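Local atomic coordinates of D-glycero-D-manno-heptose 1-phosphate kinase (Bacteroides thetaiotaomicron, PDB entry 3K85), a protein that probably transfers phosphate from ATP to D-glycero-D-manno-heptose 1-phosphate, as a sugar kinase of the GHMP family. Residues S22-I27 and A231-K236; G114-M119 and E146-D151; G136-S141 and D178-N183; D160-A165 and M172-N177. All coordinates share one frame; numbering follows the deposited sequence.

Interaction 1. Residues S22-I27 and A231-K236; sequences SPYSDI and AMHKIK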
loop_
_atom_site.group_PDB
_atom_site.type_symbol
_atom_site.label_atom_id
_atom_site.label_comp_id
_atom_site.label_asym_id
_atom_site.label_seq_id
_atom_site.Cartn_x
_atom_site.Cartn_y
_atom_site.Cartn_z
ATOM N N SER A 22 0.571 -24.950 -3.350
ATOM C CA SER A 22 1.737 -25.810 -3.173
ATOM C C SER A 22 1.539 -27.037 -4.070
ATOM O O SER A 22 0.407 -27.437 -4.345
ATOM C CB SER A 22 1.876 -26.265 -1.711
ATOM O OG SER A 22 2.160 -25.181 -0.843
ATOM N N PRO A 23 2.639 -27.655 -4.526
ATOM C CA PRO A 23 4.014 -27.245 -4.230
ATOM C C PRO A 23 4.531 -26.095 -5.088
ATOM O O PRO A 23 5.589 -25.544 -4.798
ATOM C CB PRO A 23 4.806 -28.523 -4.476
ATOM C CG PRO A 23 4.087 -29.094 -5.671
ATOM C CD PRO A 23 2.622 -28.920 -5.285
ATOM N N TYR A 24 3.800 -25.727 -6.137
ATOM C CA TYR A 24 4.274 -24.651 -7.006
ATOM C C TYR A 24 4.745 -23.404 -6.252
ATOM O O TYR A 24 5.774 -22.829 -6.603
ATOM C CB TYR A 24 3.213 -24.233 -8.032
ATOM C CG TYR A 24 3.750 -23.188 -8.999
ATOM C CD1 TYR A 24 4.247 -23.551 -10.255
ATOM C CD2 TYR A 24 3.857 -21.848 -8.616
ATOM C CE1 TYR A 24 4.843 -22.608 -11.097
ATOM C CE2 TYR A 24 4.449 -20.901 -9.443
ATOM C CZ TYR A 24 4.942 -21.286 -10.682
ATOM O OH TYR A 24 5.532 -20.339 -11.491
ATOM N N SER A 25 4.006 -22.972 -5.232
ATOM C CA SER A 25 4.422 -21.787 -4.492
ATOM C C SER A 25 5.742 -22.021 -3.763
ATOM O O SER A 25 6.582 -21.126 -3.671
ATOM C CB SER A 25 3.341 -21.358 -3.483
ATOM O OG SER A 25 3.253 -22.228 -2.369
ATOM N N ASP A 26 5.928 -23.239 -3.262
ATOM C CA ASP A 26 7.130 -23.586 -2.516
ATOM C C ASP A 26 8.377 -23.811 -3.376
ATOM O O ASP A 26 9.498 -23.515 -2.957
ATOM C CB ASP A 26 6.847 -24.821 -1.659
ATOM C CG ASP A 26 5.665 -24.620 -0.736
ATOM O OD1 ASP A 26 5.633 -23.573 -0.053
ATOM O OD2 ASP A 26 4.769 -25.496 -0.688
ATOM N N ILE A 27 8.182 -24.315 -4.584
ATOM C CA ILE A 27 9.300 -24.566 -5.480
ATOM C C ILE A 27 9.754 -23.326 -6.254
ATOM O O ILE A 27 10.932 -22.971 -6.239
ATOM C CB ILE A 27 8.938 -25.682 -6.485
ATOM C CG1 ILE A 27 8.676 -26.982 -5.725
ATOM C CG2 ILE A 27 10.055 -25.851 -7.522
ATOM C CD1 ILE A 27 7.954 -28.042 -6.557
ATOM N N ALA A 231 3.017 -22.557 -18.193
ATOM C CA ALA A 231 1.803 -21.755 -18.259
ATOM C C ALA A 231 1.656 -20.968 -16.961
ATOM O O ALA A 231 1.231 -19.810 -16.968
ATOM C CB ALA A 231 0.596 -22.664 -18.453
HETATM N N MSE A 232 2.018 -21.612 -15.855
HETATM C CA MSE A 232 1.934 -21.003 -14.537
HETATM C C MSE A 232 2.946 -19.879 -14.389
HETATM O O MSE A 232 2.676 -18.885 -13.722
HETATM C CB MSE A 232 2.171 -22.051 -13.450
HETATM C CG MSE A 232 1.881 -21.557 -12.040
HETATM SE SE MSE A 232 0.011 -21.108 -11.755
HETATM C CE MSE A 232 -0.699 -22.889 -11.465
ATOM N N HIS A 233 4.112 -20.033 -15.005
ATOM C CA HIS A 233 5.131 -18.996 -14.921
ATOM C C HIS A 233 4.610 -17.701 -15.536
ATOM O O HIS A 233 5.074 -16.609 -15.199
ATOM C CB HIS A 233 6.419 -19.429 -15.633
ATOM C CG HIS A 233 7.136 -20.558 -14.957
ATOM N ND1 HIS A 233 7.299 -20.624 -13.588
ATOM C CD2 HIS A 233 7.758 -21.649 -15.462
ATOM C CE1 HIS A 233 7.990 -21.707 -13.281
ATOM N NE2 HIS A 233 8.283 -22.346 -14.399
ATOM N N LYS A 234 3.643 -17.828 -16.440
ATOM C CA LYS A 234 3.056 -16.664 -17.083
ATOM C C LYS A 234 1.996 -16.068 -16.170
ATOM O O LYS A 234 1.919 -14.847 -16.022
ATOM C CB LYS A 234 2.434 -17.045 -18.425
ATOM C CG LYS A 234 3.456 -17.349 -19.505
ATOM C CD LYS A 234 2.774 -17.716 -20.821
ATOM C CE LYS A 234 3.787 -17.955 -21.934
ATOM N NZ LYS A 234 3.112 -18.346 -23.204
ATOM N N ILE A 235 1.184 -16.936 -15.565
ATOM C CA ILE A 235 0.139 -16.507 -14.636
ATOM C C ILE A 235 0.805 -15.767 -13.477
ATOM O O ILE A 235 0.281 -14.782 -12.980
ATOM C CB ILE A 235 -0.663 -17.719 -14.096
ATOM C CG1 ILE A 235 -1.579 -18.259 -15.202
ATOM C CG2 ILE A 235 -1.463 -17.324 -12.863
ATOM C CD1 ILE A 235 -2.319 -19.536 -14.842
ATOM N N LYS A 236 1.966 -16.254 -13.053
ATOM C CA LYS A 236 2.721 -15.610 -11.984
ATOM C C LYS A 236 3.182 -14.238 -12.493
ATOM O O LYS A 236 3.052 -13.228 -11.803
ATOM C CB LYS A 236 3.943 -16.456 -11.615
ATOM C CG LYS A 236 4.923 -15.769 -10.665
ATOM C CD LYS A 236 6.156 -16.626 -10.394
ATOM C CE LYS A 236 7.050 -15.994 -9.328
ATOM N NZ LYS A 236 8.100 -16.940 -8.822
#

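Interaction 2. Residues G114-M119 and E146-D151; sequences GTSSTM and EIERKD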
loop_
_atom_site.group_PDB
_atom_site.type_symbol
_atom_site.label_atom_id
_atom_site.label_comp_id
_atom_site.label_asym_id
_atom_site.label_seq_id
_atom_site.Cartn_x
_atom_site.Cartn_y
_atom_site.Cartn_z
ATOM N N GLY A 114 -13.697 -17.295 -2.640
ATOM C CA GLY A 114 -13.076 -17.693 -1.388
ATOM C C GLY A 114 -14.027 -17.716 -0.199
ATOM O O GLY A 114 -13.613 -17.428 0.930
ATOM N N THR A 115 -15.287 -18.075 -0.443
ATOM C CA THR A 115 -16.307 -18.117 0.607
ATOM C C THR A 115 -15.876 -18.790 1.890
ATOM O O THR A 115 -15.977 -18.216 2.975
ATOM C CB THR A 115 -17.581 -18.839 0.143
ATOM O OG1 THR A 115 -18.171 -18.126 -0.951
ATOM C CG2 THR A 115 -18.584 -18.913 1.289
ATOM N N SER A 116 -15.404 -20.021 1.753
ATOM C CA SER A 116 -14.963 -20.823 2.887
ATOM C C SER A 116 -13.873 -20.149 3.728
ATOM O O SER A 116 -14.016 -19.984 4.941
ATOM C CB SER A 116 -14.471 -22.181 2.370
ATOM O OG SER A 116 -14.219 -23.078 3.436
ATOM N N SER A 117 -12.779 -19.763 3.087
ATOM C CA SER A 117 -11.691 -19.117 3.812
ATOM C C SER A 117 -12.166 -17.815 4.466
ATOM O O SER A 117 -11.809 -17.505 5.603
ATOM C CB SER A 117 -10.538 -18.845 2.854
ATOM O OG SER A 117 -10.136 -20.047 2.214
ATOM N N THR A 118 -12.986 -17.057 3.750
ATOM C CA THR A 118 -13.493 -15.811 4.294
ATOM C C THR A 118 -14.270 -16.092 5.565
ATOM O O THR A 118 -14.079 -15.399 6.575
ATOM C CB THR A 118 -14.388 -15.089 3.278
ATOM O OG1 THR A 118 -13.568 -14.536 2.245
ATOM C CG2 THR A 118 -15.177 -13.977 3.940
HETATM N N MSE A 119 -15.117 -17.123 5.538
HETATM C CA MSE A 119 -15.916 -17.469 6.717
HETATM C C MSE A 119 -15.079 -17.942 7.904
HETATM O O MSE A 119 -15.385 -17.607 9.062
HETATM C CB MSE A 119 -16.970 -18.528 6.375
HETATM C CG MSE A 119 -17.775 -19.005 7.592
HETATM SE SE MSE A 119 -18.728 -17.587 8.552
HETATM C CE MSE A 119 -20.048 -17.219 7.170
ATOM N N GLU A 146 -4.375 -23.204 8.268
ATOM C CA GLU A 146 -4.120 -24.459 8.949
ATOM C C GLU A 146 -5.383 -25.196 9.379
ATOM O O GLU A 146 -5.440 -26.425 9.280
ATOM C CB GLU A 146 -3.189 -24.232 10.142
ATOM C CG GLU A 146 -1.724 -24.281 9.731
ATOM C CD GLU A 146 -0.777 -24.005 10.873
ATOM O OE1 GLU A 146 -0.960 -24.603 11.956
ATOM O OE2 GLU A 146 0.159 -23.197 10.682
ATOM N N ILE A 147 -6.396 -24.464 9.838
ATOM C CA ILE A 147 -7.639 -25.101 10.254
ATOM C C ILE A 147 -8.338 -25.707 9.051
ATOM O O ILE A 147 -8.766 -26.859 9.074
ATOM C CB ILE A 147 -8.613 -24.105 10.888
ATOM C CG1 ILE A 147 -8.089 -23.629 12.235
ATOM C CG2 ILE A 147 -9.977 -24.756 11.068
ATOM C CD1 ILE A 147 -8.903 -22.476 12.806
ATOM N N GLU A 148 -8.443 -24.918 7.992
ATOM C CA GLU A 148 -9.123 -25.347 6.782
ATOM C C GLU A 148 -8.380 -26.420 5.992
ATOM O O GLU A 148 -8.934 -27.471 5.686
ATOM C CB GLU A 148 -9.387 -24.115 5.912
ATOM C CG GLU A 148 -9.921 -24.374 4.512
ATOM C CD GLU A 148 -10.436 -23.092 3.854
ATOM O OE1 GLU A 148 -9.906 -22.001 4.180
ATOM O OE2 GLU A 148 -11.355 -23.176 3.005
ATOM N N ARG A 149 -7.121 -26.152 5.678
ATOM C CA ARG A 149 -6.308 -27.066 4.892
ATOM C C ARG A 149 -5.841 -28.355 5.578
ATOM O O ARG A 149 -5.829 -29.408 4.945
ATOM C CB ARG A 149 -5.110 -26.296 4.331
ATOM C CG ARG A 149 -5.517 -25.150 3.397
ATOM C CD ARG A 149 -5.929 -25.683 2.028
ATOM N NE ARG A 149 -7.153 -25.075 1.502
ATOM C CZ ARG A 149 -7.294 -23.789 1.196
ATOM N NH1 ARG A 149 -6.285 -22.951 1.365
ATOM N NH2 ARG A 149 -8.440 -23.343 0.700
ATOM N N LYS A 150 -5.458 -28.282 6.852
ATOM C CA LYS A 150 -4.998 -29.469 7.572
ATOM C C LYS A 150 -6.128 -30.086 8.403
ATOM O O LYS A 150 -6.641 -31.155 8.067
ATOM C CB LYS A 150 -3.823 -29.134 8.510
ATOM C CG LYS A 150 -2.693 -28.271 7.923
ATOM C CD LYS A 150 -2.000 -28.870 6.691
ATOM C CE LYS A 150 -0.832 -27.972 6.254
ATOM N NZ LYS A 150 -0.155 -28.350 4.970
ATOM N N ASP A 151 -6.508 -29.406 9.483
ATOM C CA ASP A 151 -7.566 -29.863 10.385
ATOM C C ASP A 151 -8.834 -30.388 9.719
ATOM O O ASP A 151 -9.483 -31.295 10.244
ATOM C CB ASP A 151 -7.947 -28.739 11.336
ATOM C CG ASP A 151 -6.887 -28.476 12.370
ATOM O OD1 ASP A 151 -5.705 -28.774 12.090
ATOM O OD2 ASP A 151 -7.233 -27.967 13.460
#

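Interaction 3. Residues G136-S141 and D178-N183; sequences GDYETS and DLVIVN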
loop_
_atom_site.group_PDB
_atom_site.type_symbol
_atom_site.label_atom_id
_atom_site.label_comp_id
_atom_site.label_asym_id
_atom_site.label_seq_id
_atom_site.Cartn_x
_atom_site.Cartn_y
_atom_site.Cartn_z
ATOM N N GLY A 136 -2.890 -11.426 15.298
ATOM C CA GLY A 136 -2.998 -10.330 14.349
ATOM C C GLY A 136 -3.212 -10.824 12.930
ATOM O O GLY A 136 -3.461 -12.008 12.713
ATOM N N ASP A 137 -3.106 -9.925 11.954
ATOM C CA ASP A 137 -3.314 -10.308 10.565
ATOM C C ASP A 137 -2.552 -11.560 10.167
ATOM O O ASP A 137 -3.163 -12.583 9.855
ATOM C CB ASP A 137 -2.928 -9.175 9.619
ATOM C CG ASP A 137 -3.780 -7.946 9.804
ATOM O OD1 ASP A 137 -4.981 -8.086 10.121
ATOM O OD2 ASP A 137 -3.245 -6.831 9.617
ATOM N N TYR A 138 -1.225 -11.490 10.163
ATOM C CA TYR A 138 -0.435 -12.647 9.769
ATOM C C TYR A 138 -0.807 -13.928 10.497
ATOM O O TYR A 138 -1.008 -14.950 9.863
ATOM C CB TYR A 138 1.064 -12.349 9.911
ATOM C CG TYR A 138 1.617 -11.601 8.714
ATOM C CD1 TYR A 138 1.872 -12.266 7.515
ATOM C CD2 TYR A 138 1.849 -10.222 8.769
ATOM C CE1 TYR A 138 2.353 -11.572 6.382
ATOM C CE2 TYR A 138 2.332 -9.514 7.649
ATOM C CZ TYR A 138 2.585 -10.195 6.463
ATOM O OH TYR A 138 3.100 -9.512 5.380
ATOM N N GLU A 139 -0.914 -13.874 11.819
ATOM C CA GLU A 139 -1.271 -15.054 12.607
ATOM C C GLU A 139 -2.660 -15.607 12.263
ATOM O O GLU A 139 -2.849 -16.817 12.201
ATOM C CB GLU A 139 -1.232 -14.736 14.099
ATOM C CG GLU A 139 0.130 -14.331 14.644
ATOM C CD GLU A 139 0.575 -12.948 14.176
ATOM O OE1 GLU A 139 -0.292 -12.142 13.759
ATOM O OE2 GLU A 139 1.795 -12.663 14.244
ATOM N N THR A 140 -3.624 -14.713 12.047
ATOM C CA THR A 140 -4.991 -15.108 11.723
ATOM C C THR A 140 -5.086 -15.818 10.379
ATOM O O THR A 140 -5.765 -16.839 10.246
ATOM C CB THR A 140 -5.917 -13.881 11.728
ATOM O OG1 THR A 140 -6.031 -13.400 13.069
ATOM C CG2 THR A 140 -7.298 -14.224 11.202
ATOM N N SER A 141 -4.403 -15.283 9.380
ATOM C CA SER A 141 -4.422 -15.890 8.064
ATOM C C SER A 141 -3.831 -17.289 8.132
ATOM O O SER A 141 -4.424 -18.253 7.660
ATOM C CB SER A 141 -3.612 -15.047 7.087
ATOM O OG SER A 141 -4.031 -13.698 7.143
ATOM N N ASP A 178 7.551 -21.847 2.135
ATOM C CA ASP A 178 6.324 -21.201 2.591
ATOM C C ASP A 178 6.418 -19.998 3.542
ATOM O O ASP A 178 5.989 -20.043 4.694
ATOM C CB ASP A 178 5.322 -22.244 3.135
ATOM C CG ASP A 178 5.579 -22.630 4.574
ATOM O OD1 ASP A 178 4.665 -23.222 5.182
ATOM O OD2 ASP A 178 6.681 -22.350 5.091
ATOM N N LEU A 179 6.991 -18.916 3.025
ATOM C CA LEU A 179 7.083 -17.658 3.753
ATOM C C LEU A 179 6.074 -16.791 2.997
ATOM O O LEU A 179 5.863 -16.991 1.801
ATOM C CB LEU A 179 8.489 -17.052 3.641
ATOM C CG LEU A 179 8.627 -15.561 4.014
ATOM C CD1 LEU A 179 8.222 -15.313 5.473
ATOM C CD2 LEU A 179 10.065 -15.118 3.778
ATOM N N VAL A 180 5.439 -15.846 3.675
ATOM C CA VAL A 180 4.465 -15.003 2.992
ATOM C C VAL A 180 4.615 -13.533 3.320
ATOM O O VAL A 180 4.772 -13.165 4.479
ATOM C CB VAL A 180 3.021 -15.422 3.326
ATOM C CG1 VAL A 180 2.800 -15.364 4.815
ATOM C CG2 VAL A 180 2.040 -14.509 2.609
ATOM N N ILE A 181 4.565 -12.696 2.289
ATOM C CA ILE A 181 4.672 -11.258 2.466
ATOM C C ILE A 181 3.471 -10.590 1.825
ATOM O O ILE A 181 3.175 -10.817 0.656
ATOM C CB ILE A 181 5.944 -10.676 1.798
ATOM C CG1 ILE A 181 7.176 -11.485 2.211
ATOM C CG2 ILE A 181 6.116 -9.222 2.194
ATOM C CD1 ILE A 181 7.312 -11.674 3.713
ATOM N N VAL A 182 2.771 -9.775 2.594
ATOM C CA VAL A 182 1.621 -9.058 2.060
ATOM C C VAL A 182 1.976 -7.578 1.904
ATOM O O VAL A 182 2.283 -6.899 2.884
ATOM C CB VAL A 182 0.396 -9.187 2.988
ATOM C CG1 VAL A 182 -0.783 -8.417 2.413
ATOM C CG2 VAL A 182 0.044 -10.649 3.166
ATOM N N ASN A 183 1.983 -7.100 0.666
ATOM C CA ASN A 183 2.263 -5.696 0.393
ATOM C C ASN A 183 0.900 -5.010 0.282
ATOM O O ASN A 183 0.266 -5.047 -0.773
ATOM C CB ASN A 183 3.036 -5.553 -0.925
ATOM C CG ASN A 183 4.413 -6.180 -0.860
ATOM O OD1 ASN A 183 5.351 -5.588 -0.338
ATOM N ND2 ASN A 183 4.536 -7.400 -1.380
HETATM O O HOH W 1 1.843 -7.034 5.514
#

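Interaction 4. Residues D160-A165 and M172-N177; sequences DQYAAA and MEFLQN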
loop_
_atom_site.group_PDB
_atom_site.type_symbol
_atom_site.label_atom_id
_atom_site.label_comp_id
_atom_site.label_asym_id
_atom_site.label_seq_id
_atom_site.Cartn_x
_atom_site.Cartn_y
_atom_site.Cartn_z
ATOM N N ASP A 160 -6.758 -16.700 -0.492
ATOM C CA ASP A 160 -8.047 -16.475 0.165
ATOM C C ASP A 160 -7.978 -16.135 1.644
ATOM O O ASP A 160 -8.620 -15.189 2.095
ATOM C CB ASP A 160 -8.958 -17.697 -0.000
ATOM C CG ASP A 160 -9.289 -17.984 -1.445
ATOM O OD1 ASP A 160 -8.805 -17.242 -2.335
ATOM O OD2 ASP A 160 -10.034 -18.959 -1.689
ATOM N N GLN A 161 -7.227 -16.904 2.414
ATOM C CA GLN A 161 -7.146 -16.611 3.840
ATOM C C GLN A 161 -6.563 -15.221 4.108
ATOM O O GLN A 161 -7.075 -14.462 4.935
ATOM C CB GLN A 161 -6.299 -17.661 4.573
ATOM C CG GLN A 161 -6.964 -19.028 4.731
ATOM C CD GLN A 161 -6.843 -19.905 3.494
ATOM O OE1 GLN A 161 -6.466 -19.450 2.417
ATOM N NE2 GLN A 161 -7.171 -21.183 3.653
ATOM N N TYR A 162 -5.495 -14.889 3.392
ATOM C CA TYR A 162 -4.829 -13.608 3.588
ATOM C C TYR A 162 -5.654 -12.418 3.118
ATOM O O TYR A 162 -5.652 -11.363 3.765
ATOM C CB TYR A 162 -3.462 -13.626 2.892
ATOM C CG TYR A 162 -2.432 -14.457 3.625
ATOM C CD1 TYR A 162 -1.609 -13.880 4.591
ATOM C CD2 TYR A 162 -2.335 -15.833 3.414
ATOM C CE1 TYR A 162 -0.719 -14.650 5.337
ATOM C CE2 TYR A 162 -1.443 -16.619 4.165
ATOM C CZ TYR A 162 -0.646 -16.019 5.125
ATOM O OH TYR A 162 0.188 -16.783 5.919
ATOM N N ALA A 163 -6.359 -12.576 1.999
ATOM C CA ALA A 163 -7.179 -11.487 1.489
ATOM C C ALA A 163 -8.249 -11.141 2.529
ATOM O O ALA A 163 -8.434 -9.977 2.894
ATOM C CB ALA A 163 -7.824 -11.883 0.172
ATOM N N ALA A 164 -8.924 -12.159 3.042
ATOM C CA ALA A 164 -9.977 -11.935 4.018
ATOM C C ALA A 164 -9.514 -11.196 5.267
ATOM O O ALA A 164 -10.191 -10.276 5.733
ATOM C CB ALA A 164 -10.616 -13.266 4.408
ATOM N N ALA A 165 -8.367 -11.593 5.812
ATOM C CA ALA A 165 -7.854 -10.971 7.028
ATOM C C ALA A 165 -7.207 -9.599 6.835
ATOM O O ALA A 165 -7.283 -8.744 7.725
ATOM C CB ALA A 165 -6.860 -11.926 7.726
HETATM N N MSE A 172 0.583 -10.145 -2.884
HETATM C CA MSE A 172 1.145 -11.125 -1.971
HETATM C C MSE A 172 2.258 -11.952 -2.577
HETATM O O MSE A 172 2.186 -12.381 -3.734
HETATM C CB MSE A 172 0.039 -12.057 -1.477
HETATM C CG MSE A 172 -1.269 -11.336 -1.199
HETATM SE SE MSE A 172 -2.659 -12.452 -0.452
HETATM C CE MSE A 172 -3.368 -11.184 0.861
ATOM N N GLU A 173 3.293 -12.171 -1.778
ATOM C CA GLU A 173 4.432 -12.962 -2.206
ATOM C C GLU A 173 4.407 -14.240 -1.390
ATOM O O GLU A 173 4.586 -14.212 -0.177
ATOM C CB GLU A 173 5.730 -12.186 -1.966
ATOM C CG GLU A 173 5.931 -11.041 -2.947
ATOM C CD GLU A 173 7.098 -10.130 -2.582
ATOM O OE1 GLU A 173 6.919 -9.235 -1.727
ATOM O OE2 GLU A 173 8.201 -10.311 -3.151
ATOM N N PHE A 174 4.125 -15.349 -2.060
ATOM C CA PHE A 174 4.087 -16.654 -1.419
ATOM C C PHE A 174 5.408 -17.278 -1.817
ATOM O O PHE A 174 5.521 -17.996 -2.819
ATOM C CB PHE A 174 2.900 -17.456 -1.940
ATOM C CG PHE A 174 1.572 -16.871 -1.547
ATOM C CD1 PHE A 174 1.093 -17.019 -0.247
ATOM C CD2 PHE A 174 0.829 -16.121 -2.455
ATOM C CE1 PHE A 174 -0.103 -16.430 0.147
ATOM C CE2 PHE A 174 -0.373 -15.523 -2.071
ATOM C CZ PHE A 174 -0.839 -15.677 -0.767
ATOM N N LEU A 175 6.414 -16.950 -1.019
ATOM C CA LEU A 175 7.779 -17.381 -1.231
ATOM C C LEU A 175 8.024 -18.867 -1.028
ATOM O O LEU A 175 7.192 -19.588 -0.472
ATOM C CB LEU A 175 8.691 -16.565 -0.315
ATOM C CG LEU A 175 8.471 -15.057 -0.495
ATOM C CD1 LEU A 175 9.134 -14.278 0.628
ATOM C CD2 LEU A 175 9.003 -14.631 -1.854
ATOM N N GLN A 176 9.178 -19.316 -1.518
ATOM C CA GLN A 176 9.598 -20.703 -1.392
ATOM C C GLN A 176 9.773 -20.930 0.107
ATOM O O GLN A 176 9.950 -19.965 0.856
ATOM C CB GLN A 176 10.924 -20.889 -2.130
ATOM C CG GLN A 176 10.844 -20.518 -3.608
ATOM C CD GLN A 176 12.183 -20.102 -4.193
ATOM O OE1 GLN A 176 12.706 -19.030 -3.880
ATOM N NE2 GLN A 176 12.746 -20.952 -5.046
ATOM N N ASN A 177 9.717 -22.181 0.559
ATOM C CA ASN A 177 9.868 -22.441 1.989
ATOM C C ASN A 177 8.744 -21.698 2.699
ATOM O O ASN A 177 8.952 -21.029 3.712
ATOM C CB ASN A 177 11.225 -21.922 2.465
ATOM C CG ASN A 177 12.366 -22.832 2.061
ATOM O OD1 ASN A 177 12.666 -23.801 2.761
ATOM N ND2 ASN A 177 12.999 -22.537 0.922
#

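Interaction 1. Residues S22-I27 and A231-K236
Tyr24 carries this contact, with its ring against Met232 and its hydroxyl on His233. Met232 is a selenomethionine. Met232 CG sits over one face of the ring, 3.4 Å from the centroid of the Tyr24 ring, in a CH-pi contact. Met232 SE lies farther out above the same face, 4.9 Å from the Tyr24 ring centroid and almost exactly on the ring normal. This is a Met-aromatic contact at long range. The first torsion of Met232 puts CG over the ring, and the chain then bends at chi2, so SE stands farther from it.

At the ring edge, Tyr24 OH and His233 ND1 share a hydrogen bond of 2.8 Å, and either atom could be the donor. The two rings are oblique, with planes at 51°. Lys236 passes the same hydroxyl with its aliphatic chain, Lys236 CD lying 3.9 Å from Tyr24 OH. Its amino group goes on to bond Gly29 O.

Tyr24 reaches helix 230-246 because its CG is anti to the backbone N (chi1 -176°). The turn that bears it is held by Ile27 N to Pro23 O, 2.9 Å, and by Ser22 OG, which donates to Asp26 OD2 at 2.6 Å from above the carboxylate plane. Lys158 also bonds Ser22 OG and Ser25 OG.

Tyr28 adds a third ring, meeting Tyr24 and lying edge-to-face with His233. The contact thus joins the short helix 24-27, which follows strand 4-15 and precedes strand 30-37 in the chain, to helix 230-246. Ile27 O ties the same short helix to Gln176, just past strand 169-175.

Interaction 2. Residues G114-M119 and E146-D151
Glu148 reaches from helix 137-151 to two serines at the start of helix 115-131. From CB its chain runs almost straight: CG is anti to the backbone N (chi1 172°), and the extended chain carries the carboxylate across the gap. Glu148 CD comes within 3.5 Å of Ser117 OG. Beyond it each oxygen takes one serine. Glu148 OE1 accepts from Ser117 OG at 2.8 Å, on the syn side and 22° out of the carboxylate plane. Glu148 OE2 accepts from Ser116 OG at 2.9 Å, from well above the plane (52° out of it). Two bonds on two oxygens limit the rotation of the carboxylate.

Arg149 lies alongside. Arg149 NH2 is 3.7 Å from Glu148 OE2, a long ion pair of charges only, because the oxygen is well out of the guanidinium plane.

Gly114, the N-cap residue, and the serines belong to a Gly-Leu-Gly-Thr-Ser-Ser sequence. It matches the glycine-rich loop that wraps nucleotide phosphates in GHMP kinases, so the contact probably borders the ATP site. Ser117 also touches Asp160 and Gln161 of helix 159-166, Ser116 touches Leu80 of helix 79-91, and Thr115 packs on strands 4-15 and 99-105.

Interaction 3. Residues G136-S141 and D178-N183
Tyr138, in the first turn of helix 137-151, meets Val180 and Val182 on strand 179-185, the second strand of the beta hairpin 169-185. A helix here packs against a hairpin strand; the axes of residues 137-141 and 179-183 pass 10.8 Å apart.

The polar part centres on the phenol. Val182 N donates to Tyr138 OH at 2.8 Å, with a nearly straight N-H...O angle of 166°, and it reaches the ring at its edge. Ile181 pairs with Glu173 on the neighbouring strand, whereas Val182 gives its N-H to a side chain.

The apolar part is lighter. Tyr138 CE1 lies 4.1 Å from Val180 CG1 and equally far from Val182 CG2. Val180 turns CG1 toward the ring by placing it between the backbone N and the carbonyl carbon (chi1 58°). Phe166 of helix 159-166 meets the Tyr138 ring edge-to-face.

Charged groups come from the second subunit. Lys248 of that subunit makes a cation-pi contact with Tyr138 and bonds Val180 O, and its Lys188 forms a salt bridge with Asp137. The contact therefore lies at the dimer interface.

Within the helix, Thr140 OG1 donates to Gly136 O at 2.9 Å, next to the backbone bond from Thr140 N. A water completes the arrangement: it bonds Tyr138 OH at 2.8 Å and donates to Val182 O at 2.7 Å.

Interaction 4. Residues D160-A165 and M172-N177
Ala164 N bonds Asp160 O at 3.2 Å, in the helical turn that presents Tyr162 to Met172 and Phe174. This is the shortest sound polar bond inside the two segments. The contact across them is buried and apolar.

Its clearest feature is an aromatic pair. Phe174 turns an edge toward the face of Tyr162 in an offset edge-to-face arrangement, with centroids 5.9 Å apart and planes at 73°. The nearest atoms are Tyr162 CD2 and Phe174 CE1, 4.0 Å apart. The Tyr162 atom lies near the plane of the Phe174 ring. Phe174 holds its CG anti to the carbonyl carbon (chi1 -67°), which brings the end of its ring nearer the helix.

Met172, a selenomethionine, lies beside this pair. Met172 SE is 3.6 Å from Tyr162 CB. Its methyl is modelled too close to the same carbon, so the exact position of CE is doubtful. It appears to lie near the backbone of Tyr162 and Ala163.

Met172 and Phe174 make backbone hydrogen bonds with Ile32 and Gly30 of strand 30-37, which pairs antiparallel with strand 169-175. Strand 179-185 also flanks strand 169-175, and Tyr162 touches its Val180 and Val182. Helix 159-166 thus packs on the sheet through Met172 and Phe174, while its Ala164 and Gln161 meet helices 115-131 and 137-151.

In the fold
Interaction 1 opens first, after strand 4-15, and closes last on helix 230-246, so its long loop contains the other three. Interaction 2 opens at the start of helix 115-131. Before it closes near the end of helix 137-151, interaction 3 opens at that helix's start, so the two cross. Interaction 4 lies wholly within the loop of interaction 3 and follows interaction 2 in series. Interactions 3 and 4 are the closest pair, with centres 6 Å apart, and they reach adjacent strands of one sheet. Interactions 2 to 4 tie the helices of residues 115-166 to one another and to hairpin 169-185. Interaction 1 joins helix 24-27 to helix 230-246.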